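Long-range contacts in cytochrome C-type biogenesis protein ccmF (Thermus thermophilus, PDB 6ZMQ), which binds heme b in the membrane and probably serves as the heme lyase of cytochrome c maturation: residues L79-Y88 / T102-S113; A512-S523 / L626-M637. One frame throughout, in Å; residues are numbered along the deposited sequence.

How the contacts relate
The two contacts lie on opposite sides of the chain's centre, their centres 37 Å apart and their nearest atoms about 21 Å apart, so they do not touch. They come in series along the chain: contact 1 is closed before contact 2 opens. Contact 1 is local, joining the C-terminal part of helix 61-81 and helix 87-92 to helices 99-104 and 110-129 near the N-terminal part. Contact 2 pairs helix 501-525 with helix 627-644, and the 102 residues between its segments carry all the beta-strands of the chain. The first lies away from the annotated sites, whereas the second includes Val-513 of the heme pocket and so borders the heme site.

Contact 1 (L79-Y88 / T102-S113); sequences LLVHDFSLAY and TLVTPWAALEGS
The branched end of Leu-79 forms the apolar centre: CD1 touches Pro-106 CG at 3.7 Å and the Thr-105 side chain as well, while CD2 lies 3.7 Å from Thr-105 CG2. Farther out, Leu-80 CD1 approaches Leu-103 CD2 at 4.4 Å, near the surface. Together these pairs set the C-terminal part of helix 61-81 against that of helix 99-104. Helix 110-129 starts anew after Ala-109, its N-cap, so the predicted transmembrane span 99-120 is not one continuous helix. Tyr-88 of helix 87-92 enters at this break; its CG lies anti to the backbone N (chi1 -175°), which carries the phenol across to the opposite segment. Ala-109 CB meets the ring edge at CE1, 3.6 Å away, while Gly-112 N lies over one face. Glu-111 OE2 comes obliquely to within 3.5 Å of CD1, the carboxylate turned 76° from the ring plane. At the polar edge, Ala-109 N gives a weak hydrogen bond to Tyr-88 OH (3.1 Å, 132° at the hydrogen). With a leucine in place of Tyr-88, Ala-109 N would probably lose this acceptor and Gly-112 the ring face beside it.

Contact 2 (A512-S523 / L626-M637); sequences AVALMGLAIAFS and LVFWMWVAGGLM. With PTY (phosphatidylethanolamine), chain H.
Ser-523 OG, with the methyl CE of Met-630 resting 3.8 Å from it, sits where several groups converge. Its chi1 of 60° turns the hydroxyl back along its own helix to 2.9 Å from Ala-519 O, and it hydrogen-bonds with Tyr-254 OH from a loop beyond the two segments. Met-630 is a knob into a hole lined by Met-516, Ala-519, Ile-520 and Ser-523. CG stands anti to the backbone N (chi1 -173°), and a bend at the last torsion brings the thioether end round so that CE also reaches the flank of Ile-520, at about a right angle to that side chain. Nearer the root of the knob, Met-630 CB touches Ala-519 CB at 3.7 Å. Small residues bring the backbones close: the CA atoms of Ala-512 and Ala-633 are 4.6 Å apart. On one side of this approach the side chains of Met-516 and Met-637 cross at about a right angle, Met-516 SD lying 3.8 Å from Met-637 CE; on the other, Leu-515 crosses Leu-636 at a similar angle. At the other end Leu-626 CD1 meets Leu-518 CD2 at 3.8 Å and also packs on Phe-522 CB. Turned from the partner helix, Val-513 CG1 touches phosphatidylethanolamine C42 at 3.7 Å, and the same residue contacts the heme, three residues after the axial ligand His-510. The axes approach to 8.3 Å at 163°, an antiparallel pair of predicted transmembrane helices: helix 501-525 leads into strand 528-534, and the antiparallel neighbour of that strand, 617-625, leads into helix 627-644.

Contact 1 (L79-Y88 / T102-S113)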
loop_
_atom_site.group_PDB
_atom_site.type_symbol
_atom_site.label_atom_id
_atom_site.label_comp_id
_atom_site.label_asym_id
_atom_site.label_seq_id
_atom_site.Cartn_x
_atom_site.Cartn_y
_atom_site.Cartn_z
ATOM N N LEU A 79 21.646 -14.734 -9.632
ATOM C CA LEU A 79 21.883 -14.367 -8.241
ATOM C C LEU A 79 22.246 -15.571 -7.379
ATOM O O LEU A 79 22.904 -15.413 -6.345
ATOM C CB LEU A 79 20.654 -13.646 -7.703
ATOM C CG LEU A 79 20.882 -12.169 -7.968
ATOM C CD1 LEU A 79 19.619 -11.397 -8.008
ATOM C CD2 LEU A 79 21.723 -11.680 -6.842
ATOM N N LEU A 80 21.841 -16.773 -7.783
ATOM C CA LEU A 80 22.198 -17.967 -7.031
ATOM C C LEU A 80 23.554 -18.535 -7.434
ATOM O O LEU A 80 24.303 -18.994 -6.563
ATOM C CB LEU A 80 21.112 -19.034 -7.204
ATOM C CG LEU A 80 20.127 -19.253 -6.055
ATOM C CD1 LEU A 80 19.352 -17.989 -5.744
ATOM C CD2 LEU A 80 19.174 -20.368 -6.439
ATOM N N VAL A 81 23.911 -18.483 -8.725
ATOM C CA VAL A 81 25.180 -19.046 -9.181
ATOM C C VAL A 81 26.345 -18.091 -8.988
ATOM O O VAL A 81 27.487 -18.470 -9.291
ATOM C CB VAL A 81 25.162 -19.453 -10.672
ATOM C CG1 VAL A 81 24.093 -20.510 -10.941
ATOM C CG2 VAL A 81 25.026 -18.233 -11.583
ATOM N N HIS A 82 26.079 -16.862 -8.511
ATOM C CA HIS A 82 27.069 -15.824 -8.189
ATOM C C HIS A 82 27.898 -15.437 -9.411
ATOM O O HIS A 82 29.113 -15.243 -9.335
ATOM C CB HIS A 82 27.945 -16.241 -7.004
ATOM C CG HIS A 82 27.152 -16.759 -5.847
ATOM N ND1 HIS A 82 26.011 -16.134 -5.389
ATOM C CD2 HIS A 82 27.307 -17.863 -5.079
ATOM C CE1 HIS A 82 25.513 -16.817 -4.375
ATOM N NE2 HIS A 82 26.280 -17.871 -4.166
ATOM N N ASP A 83 27.215 -15.362 -10.551
ATOM C CA ASP A 83 27.722 -14.654 -11.712
ATOM C C ASP A 83 27.865 -13.190 -11.320
ATOM O O ASP A 83 26.972 -12.623 -10.690
ATOM C CB ASP A 83 26.741 -14.827 -12.878
ATOM C CG ASP A 83 27.285 -14.349 -14.225
ATOM O OD1 ASP A 83 28.353 -13.708 -14.305
ATOM O OD2 ASP A 83 26.599 -14.619 -15.234
ATOM N N PHE A 84 29.015 -12.597 -11.629
ATOM C CA PHE A 84 29.305 -11.216 -11.270
ATOM C C PHE A 84 29.510 -10.347 -12.507
ATOM O O PHE A 84 29.939 -9.193 -12.392
ATOM C CB PHE A 84 30.532 -11.176 -10.355
ATOM C CG PHE A 84 30.206 -11.149 -8.880
ATOM C CD1 PHE A 84 29.216 -11.977 -8.351
ATOM C CD2 PHE A 84 30.931 -10.337 -8.015
ATOM C CE1 PHE A 84 28.929 -11.961 -6.992
ATOM C CE2 PHE A 84 30.654 -10.319 -6.655
ATOM C CZ PHE A 84 29.655 -11.133 -6.145
ATOM N N SER A 85 29.200 -10.890 -13.693
ATOM C CA SER A 85 29.434 -10.189 -14.950
ATOM C C SER A 85 28.314 -9.216 -15.289
ATOM O O SER A 85 28.567 -8.194 -15.935
ATOM C CB SER A 85 29.617 -11.192 -16.094
ATOM O OG SER A 85 28.422 -11.899 -16.373
ATOM N N LEU A 86 27.085 -9.503 -14.876
ATOM C CA LEU A 86 25.997 -8.565 -15.101
ATOM C C LEU A 86 26.110 -7.406 -14.119
ATOM O O LEU A 86 26.611 -7.562 -13.001
ATOM C CB LEU A 86 24.647 -9.255 -14.942
ATOM C CG LEU A 86 24.435 -10.594 -15.637
ATOM C CD1 LEU A 86 23.443 -11.408 -14.840
ATOM C CD2 LEU A 86 23.899 -10.354 -17.010
ATOM N N ALA A 87 25.650 -6.231 -14.555
ATOM C CA ALA A 87 25.813 -5.014 -13.762
ATOM C C ALA A 87 24.920 -5.026 -12.526
ATOM O O ALA A 87 25.326 -4.566 -11.450
ATOM C CB ALA A 87 25.526 -3.782 -14.621
ATOM N N TYR A 88 23.694 -5.548 -12.672
ATOM C CA TYR A 88 22.711 -5.544 -11.588
ATOM C C TYR A 88 23.143 -6.440 -10.429
ATOM O O TYR A 88 22.989 -6.071 -9.259
ATOM C CB TYR A 88 21.358 -5.981 -12.145
ATOM C CG TYR A 88 20.196 -5.913 -11.179
ATOM C CD1 TYR A 88 19.855 -4.717 -10.555
ATOM C CD2 TYR A 88 19.419 -7.039 -10.917
ATOM C CE1 TYR A 88 18.780 -4.650 -9.690
ATOM C CE2 TYR A 88 18.346 -6.980 -10.040
ATOM C CZ TYR A 88 18.035 -5.782 -9.431
ATOM O OH TYR A 88 16.971 -5.707 -8.566
ATOM N N THR A 102 19.246 -13.303 -1.159
ATOM C CA THR A 102 19.520 -13.600 -2.563
ATOM C C THR A 102 18.250 -13.871 -3.360
ATOM O O THR A 102 18.269 -13.731 -4.587
ATOM C CB THR A 102 20.458 -14.800 -2.711
ATOM O OG1 THR A 102 20.021 -15.867 -1.862
ATOM C CG2 THR A 102 21.884 -14.425 -2.373
ATOM N N LEU A 103 17.156 -14.263 -2.703
ATOM C CA LEU A 103 15.902 -14.452 -3.417
ATOM C C LEU A 103 15.056 -13.185 -3.466
ATOM O O LEU A 103 14.100 -13.132 -4.246
ATOM C CB LEU A 103 15.078 -15.603 -2.814
ATOM C CG LEU A 103 15.715 -17.006 -2.771
ATOM C CD1 LEU A 103 15.450 -17.719 -1.441
ATOM C CD2 LEU A 103 15.308 -17.872 -3.969
ATOM N N VAL A 104 15.375 -12.173 -2.658
ATOM C CA VAL A 104 14.677 -10.894 -2.694
ATOM C C VAL A 104 15.559 -9.777 -3.242
ATOM O O VAL A 104 15.120 -8.623 -3.319
ATOM C CB VAL A 104 14.106 -10.528 -1.315
ATOM C CG1 VAL A 104 13.288 -11.687 -0.750
ATOM C CG2 VAL A 104 15.209 -10.106 -0.352
ATOM N N THR A 105 16.781 -10.097 -3.653
ATOM C CA THR A 105 17.579 -9.266 -4.560
ATOM C C THR A 105 17.013 -9.132 -5.993
ATOM O O THR A 105 17.169 -8.040 -6.561
ATOM C CB THR A 105 19.022 -9.796 -4.583
ATOM O OG1 THR A 105 19.488 -9.899 -3.238
ATOM C CG2 THR A 105 19.982 -8.824 -5.248
ATOM N N PRO A 106 16.321 -10.110 -6.622
ATOM C CA PRO A 106 15.723 -9.829 -7.951
ATOM C C PRO A 106 14.620 -8.767 -8.012
ATOM O O PRO A 106 14.043 -8.604 -9.087
ATOM C CB PRO A 106 15.151 -11.190 -8.375
ATOM C CG PRO A 106 16.020 -12.116 -7.782
ATOM C CD PRO A 106 16.274 -11.582 -6.424
ATOM N N TRP A 107 14.292 -8.053 -6.926
ATOM C CA TRP A 107 13.610 -6.771 -7.049
ATOM C C TRP A 107 14.248 -5.699 -6.164
ATOM O O TRP A 107 13.551 -4.774 -5.734
ATOM C CB TRP A 107 12.099 -6.927 -6.767
ATOM C CG TRP A 107 11.705 -7.413 -5.406
ATOM C CD1 TRP A 107 11.490 -6.654 -4.291
ATOM C CD2 TRP A 107 11.457 -8.772 -5.015
ATOM N NE1 TRP A 107 11.129 -7.454 -3.234
ATOM C CE2 TRP A 107 11.107 -8.759 -3.652
ATOM C CE3 TRP A 107 11.506 -10.000 -5.684
ATOM C CZ2 TRP A 107 10.806 -9.925 -2.950
ATOM C CZ3 TRP A 107 11.207 -11.160 -4.983
ATOM C CH2 TRP A 107 10.863 -11.108 -3.633
ATOM N N ALA A 108 15.562 -5.790 -5.911
ATOM C CA ALA A 108 16.229 -4.878 -4.976
ATOM C C ALA A 108 16.341 -3.462 -5.538
ATOM O O ALA A 108 15.813 -2.506 -4.955
ATOM C CB ALA A 108 17.613 -5.414 -4.603
ATOM N N ALA A 109 17.047 -3.295 -6.653
ATOM C CA ALA A 109 17.079 -2.001 -7.317
ATOM C C ALA A 109 16.077 -1.994 -8.473
ATOM O O ALA A 109 15.146 -2.797 -8.512
ATOM C CB ALA A 109 18.493 -1.649 -7.766
ATOM N N LEU A 110 16.271 -1.063 -9.417
ATOM C CA LEU A 110 15.198 -0.630 -10.315
ATOM C C LEU A 110 14.844 -1.694 -11.359
ATOM O O LEU A 110 13.666 -2.038 -11.530
ATOM C CB LEU A 110 15.595 0.705 -10.965
ATOM C CG LEU A 110 14.698 1.564 -11.876
ATOM C CD1 LEU A 110 15.176 3.005 -11.789
ATOM C CD2 LEU A 110 14.664 1.145 -13.345
ATOM N N GLU A 111 15.846 -2.164 -12.118
ATOM C CA GLU A 111 15.619 -3.024 -13.286
ATOM C C GLU A 111 15.030 -4.392 -12.917
ATOM O O GLU A 111 14.111 -4.893 -13.585
ATOM C CB GLU A 111 16.926 -3.187 -14.064
ATOM C CG GLU A 111 17.638 -1.881 -14.442
ATOM C CD GLU A 111 18.704 -1.447 -13.448
ATOM O OE1 GLU A 111 18.754 -0.243 -13.122
ATOM O OE2 GLU A 111 19.493 -2.305 -12.996
ATOM N N GLY A 112 15.553 -5.014 -11.856
ATOM C CA GLY A 112 14.950 -6.242 -11.360
ATOM C C GLY A 112 13.549 -6.043 -10.813
ATOM O O GLY A 112 12.692 -6.926 -10.950
ATOM N N SER A 113 13.280 -4.874 -10.223
ATOM C CA SER A 113 11.946 -4.630 -9.688
ATOM C C SER A 113 10.933 -4.389 -10.797
ATOM O O SER A 113 9.771 -4.779 -10.660
ATOM C CB SER A 113 11.956 -3.467 -8.700
ATOM O OG SER A 113 12.470 -2.286 -9.277
#

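Contact 2 (A512-S523 / L626-M637)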
loop_
_atom_site.group_PDB
_atom_site.type_symbol
_atom_site.label_atom_id
_atom_site.label_comp_id
_atom_site.label_asym_id
_atom_site.label_seq_id
_atom_site.Cartn_x
_atom_site.Cartn_y
_atom_site.Cartn_z
ATOM N N ALA A 512 -12.008 -1.661 12.891
ATOM C CA ALA A 512 -10.540 -1.579 12.859
ATOM C C ALA A 512 -10.127 -0.184 12.431
ATOM O O ALA A 512 -9.189 0.292 12.985
ATOM C CB ALA A 512 -10.002 -2.603 11.904
ATOM N N VAL A 513 -10.763 0.423 11.439
ATOM C CA VAL A 513 -10.344 1.821 11.171
ATOM C C VAL A 513 -10.710 2.697 12.351
ATOM O O VAL A 513 -9.971 3.600 12.588
ATOM C CB VAL A 513 -10.899 2.441 9.890
ATOM C CG1 VAL A 513 -11.112 3.923 10.057
ATOM C CG2 VAL A 513 -9.944 2.224 8.761
ATOM N N ALA A 514 -11.871 2.496 12.963
ATOM C CA ALA A 514 -12.341 3.314 14.098
ATOM C C ALA A 514 -11.294 3.393 15.205
ATOM O O ALA A 514 -11.118 4.470 15.767
ATOM C CB ALA A 514 -13.598 2.697 14.606
ATOM N N LEU A 515 -10.702 2.245 15.542
ATOM C CA LEU A 515 -9.656 2.055 16.524
ATOM C C LEU A 515 -8.360 2.746 16.114
ATOM O O LEU A 515 -7.679 3.324 16.973
ATOM C CB LEU A 515 -9.431 0.547 16.687
ATOM C CG LEU A 515 -8.590 -0.174 17.749
ATOM C CD1 LEU A 515 -8.649 0.487 19.120
ATOM C CD2 LEU A 515 -9.021 -1.636 17.815
ATOM N N MET A 516 -8.071 2.803 14.806
ATOM C CA MET A 516 -6.902 3.550 14.342
ATOM C C MET A 516 -7.096 5.061 14.394
ATOM O O MET A 516 -6.121 5.781 14.598
ATOM C CB MET A 516 -6.499 3.150 12.924
ATOM C CG MET A 516 -5.586 1.933 12.847
ATOM S SD MET A 516 -4.619 1.757 11.325
ATOM C CE MET A 516 -4.317 3.460 10.849
ATOM N N GLY A 517 -8.313 5.563 14.166
ATOM C CA GLY A 517 -8.562 6.991 14.327
ATOM C C GLY A 517 -8.337 7.465 15.751
ATOM O O GLY A 517 -7.672 8.495 15.973
ATOM N N LEU A 518 -8.836 6.681 16.732
ATOM C CA LEU A 518 -8.517 6.943 18.144
ATOM C C LEU A 518 -7.015 6.877 18.414
ATOM O O LEU A 518 -6.466 7.770 19.070
ATOM C CB LEU A 518 -9.267 5.979 19.078
ATOM C CG LEU A 518 -9.104 6.125 20.615
ATOM C CD1 LEU A 518 -10.377 5.788 21.339
ATOM C CD2 LEU A 518 -8.002 5.237 21.255
ATOM N N ALA A 519 -6.353 5.812 17.942
ATOM C CA ALA A 519 -4.932 5.594 18.224
ATOM C C ALA A 519 -4.053 6.691 17.619
ATOM O O ALA A 519 -3.116 7.178 18.265
ATOM C CB ALA A 519 -4.513 4.214 17.706
ATOM N N ILE A 520 -4.380 7.128 16.396
ATOM C CA ILE A 520 -3.604 8.166 15.721
ATOM C C ILE A 520 -3.783 9.515 16.398
ATOM O O ILE A 520 -2.793 10.219 16.637
ATOM C CB ILE A 520 -3.953 8.202 14.219
ATOM C CG1 ILE A 520 -3.712 6.805 13.626
ATOM C CG2 ILE A 520 -3.207 9.330 13.466
ATOM C CD1 ILE A 520 -3.699 6.716 12.134
ATOM N N ALA A 521 -5.021 9.868 16.792
ATOM C CA ALA A 521 -5.201 11.163 17.450
ATOM C C ALA A 521 -4.592 11.175 18.853
ATOM O O ALA A 521 -4.005 12.186 19.268
ATOM C CB ALA A 521 -6.674 11.534 17.488
ATOM N N PHE A 522 -4.656 10.042 19.561
ATOM C CA PHE A 522 -4.065 9.961 20.896
ATOM C C PHE A 522 -2.533 9.953 20.855
ATOM O O PHE A 522 -1.886 10.500 21.762
ATOM C CB PHE A 522 -4.608 8.732 21.636
ATOM C CG PHE A 522 -5.810 9.030 22.506
ATOM C CD1 PHE A 522 -7.093 8.948 21.994
ATOM C CD2 PHE A 522 -5.642 9.399 23.827
ATOM C CE1 PHE A 522 -8.197 9.219 22.784
ATOM C CE2 PHE A 522 -6.734 9.675 24.626
ATOM C CZ PHE A 522 -8.015 9.583 24.098
ATOM N N SER A 523 -1.930 9.332 19.824
ATOM C CA SER A 523 -0.470 9.341 19.709
ATOM C C SER A 523 0.049 10.659 19.137
ATOM O O SER A 523 1.168 11.081 19.458
ATOM C CB SER A 523 0.003 8.159 18.862
ATOM O OG SER A 523 -0.531 8.199 17.554
ATOM N N LEU A 626 -1.102 4.215 22.855
ATOM C CA LEU A 626 -2.017 3.393 22.041
ATOM C C LEU A 626 -1.481 3.077 20.640
ATOM O O LEU A 626 -2.251 2.823 19.713
ATOM C CB LEU A 626 -3.399 4.054 21.945
ATOM C CG LEU A 626 -4.214 4.077 23.241
ATOM C CD1 LEU A 626 -4.941 5.406 23.426
ATOM C CD2 LEU A 626 -5.187 2.909 23.293
ATOM N N VAL A 627 -0.160 3.038 20.473
ATOM C CA VAL A 627 0.402 2.711 19.160
ATOM C C VAL A 627 0.402 1.197 18.944
ATOM O O VAL A 627 0.415 0.721 17.801
ATOM C CB VAL A 627 1.802 3.338 19.026
ATOM C CG1 VAL A 627 2.286 3.389 17.577
ATOM C CG2 VAL A 627 1.752 4.732 19.560
ATOM N N PHE A 628 0.364 0.421 20.026
ATOM C CA PHE A 628 0.210 -1.026 19.907
ATOM C C PHE A 628 -1.216 -1.392 19.499
ATOM O O PHE A 628 -1.436 -2.355 18.747
ATOM C CB PHE A 628 0.617 -1.677 21.232
ATOM C CG PHE A 628 -0.001 -3.015 21.486
ATOM C CD1 PHE A 628 0.470 -4.131 20.794
ATOM C CD2 PHE A 628 -1.001 -3.165 22.456
ATOM C CE1 PHE A 628 -0.063 -5.382 21.019
ATOM C CE2 PHE A 628 -1.563 -4.405 22.723
ATOM C CZ PHE A 628 -1.101 -5.531 22.001
ATOM N N TRP A 629 -2.198 -0.613 19.954
ATOM C CA TRP A 629 -3.585 -0.861 19.584
ATOM C C TRP A 629 -3.870 -0.452 18.151
ATOM O O TRP A 629 -4.784 -1.000 17.527
ATOM C CB TRP A 629 -4.505 -0.126 20.556
ATOM C CG TRP A 629 -4.436 -0.704 21.936
ATOM C CD1 TRP A 629 -3.595 -0.329 22.944
ATOM C CD2 TRP A 629 -5.224 -1.779 22.451
ATOM N NE1 TRP A 629 -3.823 -1.099 24.060
ATOM C CE2 TRP A 629 -4.820 -1.997 23.780
ATOM C CE3 TRP A 629 -6.250 -2.564 21.922
ATOM C CZ2 TRP A 629 -5.401 -2.975 24.581
ATOM C CZ3 TRP A 629 -6.810 -3.543 22.712
ATOM C CH2 TRP A 629 -6.392 -3.739 24.026
ATOM N N MET A 630 -3.066 0.464 17.615
ATOM C CA MET A 630 -3.074 0.790 16.195
ATOM C C MET A 630 -2.706 -0.430 15.347
ATOM O O MET A 630 -3.323 -0.691 14.304
ATOM C CB MET A 630 -2.103 1.952 15.983
ATOM C CG MET A 630 -2.047 2.583 14.629
ATOM S SD MET A 630 -0.630 3.691 14.715
ATOM C CE MET A 630 -1.232 4.870 15.944
ATOM N N TRP A 631 -1.761 -1.243 15.819
ATOM C CA TRP A 631 -1.390 -2.441 15.069
ATOM C C TRP A 631 -2.311 -3.615 15.359
ATOM O O TRP A 631 -2.431 -4.523 14.526
ATOM C CB TRP A 631 0.058 -2.798 15.343
ATOM C CG TRP A 631 0.893 -1.757 14.753
ATOM C CD1 TRP A 631 0.602 -1.006 13.649
ATOM C CD2 TRP A 631 2.101 -1.241 15.280
ATOM N NE1 TRP A 631 1.593 -0.082 13.427
ATOM C CE2 TRP A 631 2.527 -0.207 14.419
ATOM C CE3 TRP A 631 2.889 -1.569 16.380
ATOM C CZ2 TRP A 631 3.694 0.492 14.630
ATOM C CZ3 TRP A 631 4.043 -0.873 16.579
ATOM C CH2 TRP A 631 4.438 0.138 15.713
ATOM N N VAL A 632 -2.954 -3.644 16.532
ATOM C CA VAL A 632 -3.980 -4.674 16.719
ATOM C C VAL A 632 -5.187 -4.349 15.837
ATOM O O VAL A 632 -5.855 -5.258 15.333
ATOM C CB VAL A 632 -4.356 -4.879 18.211
ATOM C CG1 VAL A 632 -5.118 -3.712 18.834
ATOM C CG2 VAL A 632 -5.098 -6.186 18.405
ATOM N N ALA A 633 -5.409 -3.059 15.541
ATOM C CA ALA A 633 -6.398 -2.661 14.548
ATOM C C ALA A 633 -5.965 -3.046 13.137
ATOM O O ALA A 633 -6.800 -3.427 12.311
ATOM C CB ALA A 633 -6.636 -1.159 14.642
ATOM N N GLY A 634 -4.673 -2.899 12.827
ATOM C CA GLY A 634 -4.159 -3.401 11.550
ATOM C C GLY A 634 -4.345 -4.898 11.368
ATOM O O GLY A 634 -4.732 -5.371 10.288
ATOM N N GLY A 635 -4.068 -5.661 12.431
ATOM C CA GLY A 635 -4.408 -7.078 12.455
ATOM C C GLY A 635 -5.894 -7.356 12.297
ATOM O O GLY A 635 -6.282 -8.343 11.665
ATOM N N LEU A 636 -6.746 -6.501 12.883
ATOM C CA LEU A 636 -8.191 -6.689 12.751
ATOM C C LEU A 636 -8.654 -6.429 11.318
ATOM O O LEU A 636 -9.538 -7.129 10.808
ATOM C CB LEU A 636 -8.931 -5.788 13.739
ATOM C CG LEU A 636 -9.012 -6.315 15.180
ATOM C CD1 LEU A 636 -9.465 -5.217 16.136
ATOM C CD2 LEU A 636 -9.935 -7.521 15.294
ATOM N N MET A 637 -8.033 -5.456 10.645
ATOM C CA MET A 637 -8.283 -5.211 9.225
ATOM C C MET A 637 -7.852 -6.394 8.361
ATOM O O MET A 637 -8.529 -6.731 7.380
ATOM C CB MET A 637 -7.541 -3.954 8.786
ATOM C CG MET A 637 -8.400 -2.743 8.564
ATOM S SD MET A 637 -7.340 -1.386 8.072
ATOM C CE MET A 637 -7.046 -0.649 9.658
HETATM C C1 PTY H . -3.575 18.013 17.612
HETATM C C2 PTY H . -6.523 22.812 13.748
HETATM C C3 PTY H . -6.428 23.005 15.261
HETATM O O4 PTY H . -3.109 16.890 16.922
HETATM C C5 PTY H . -5.608 19.389 18.085
HETATM C C6 PTY H . -5.072 18.163 17.348
HETATM O O7 PTY H . -5.750 17.015 17.777
HETATM C C8 PTY H . -6.357 16.314 16.728
HETATM O O10 PTY H . -5.925 15.258 16.395
HETATM C C11 PTY H . -7.556 16.932 16.007
HETATM C C12 PTY H . -8.819 16.094 16.200
HETATM C C13 PTY H . -10.025 17.035 16.248
HETATM C C14 PTY H . -10.350 17.541 14.841
HETATM C C15 PTY H . -11.603 18.414 14.865
HETATM C C16 PTY H . -12.800 17.704 14.223
HETATM C C17 PTY H . -14.066 18.510 14.534
HETATM C C18 PTY H . -15.314 17.932 13.857
HETATM C C19 PTY H . -16.554 18.563 14.502
HETATM C C20 PTY H . -17.807 17.686 14.389
HETATM C C21 PTY H . -18.835 18.132 15.437
HETATM C C22 PTY H . -20.109 18.679 14.783
HETATM C C23 PTY H . -21.173 18.979 15.845
HETATM C C24 PTY H . -22.563 19.031 15.207
HETATM C C25 PTY H . -23.639 18.902 16.285
HETATM C C26 PTY H . -24.775 18.037 15.745
HETATM C C27 PTY H . -25.978 18.920 15.426
HETATM C C28 PTY H . -26.845 18.234 14.374
HETATM C C29 PTY H . -26.111 18.263 13.035
HETATM C C30 PTY H . -1.899 17.082 16.244
HETATM C C31 PTY H . -1.600 16.305 14.961
HETATM O O30 PTY H . -1.096 17.843 16.664
HETATM C C32 PTY H . -2.869 15.635 14.436
HETATM C C33 PTY H . -2.566 14.922 13.119
HETATM C C34 PTY H . -3.860 14.753 12.328
HETATM C C35 PTY H . -4.732 13.699 13.003
HETATM C C36 PTY H . -5.115 12.639 11.974
HETATM C C37 PTY H . -6.493 12.069 12.303
HETATM C C38 PTY H . -6.853 11.084 11.198
HETATM C C39 PTY H . -7.827 10.043 11.737
HETATM C C40 PTY H . -7.782 8.803 10.851
HETATM C C41 PTY H . -9.223 8.375 10.577
HETATM C C42 PTY H . -9.238 7.048 9.825
HETATM C C43 PTY H . -8.714 7.282 8.411
HETATM C C44 PTY H . -9.063 6.097 7.512
HETATM P P1 PTY H . -5.337 21.918 17.371
HETATM O O11 PTY H . -6.004 21.815 15.867
HETATM O O12 PTY H . -6.381 22.387 18.354
HETATM O O13 PTY H . -4.216 22.926 17.344
HETATM O O14 PTY H . -4.737 20.459 17.851
HETATM N N1 PTY H . -7.226 23.927 13.134
#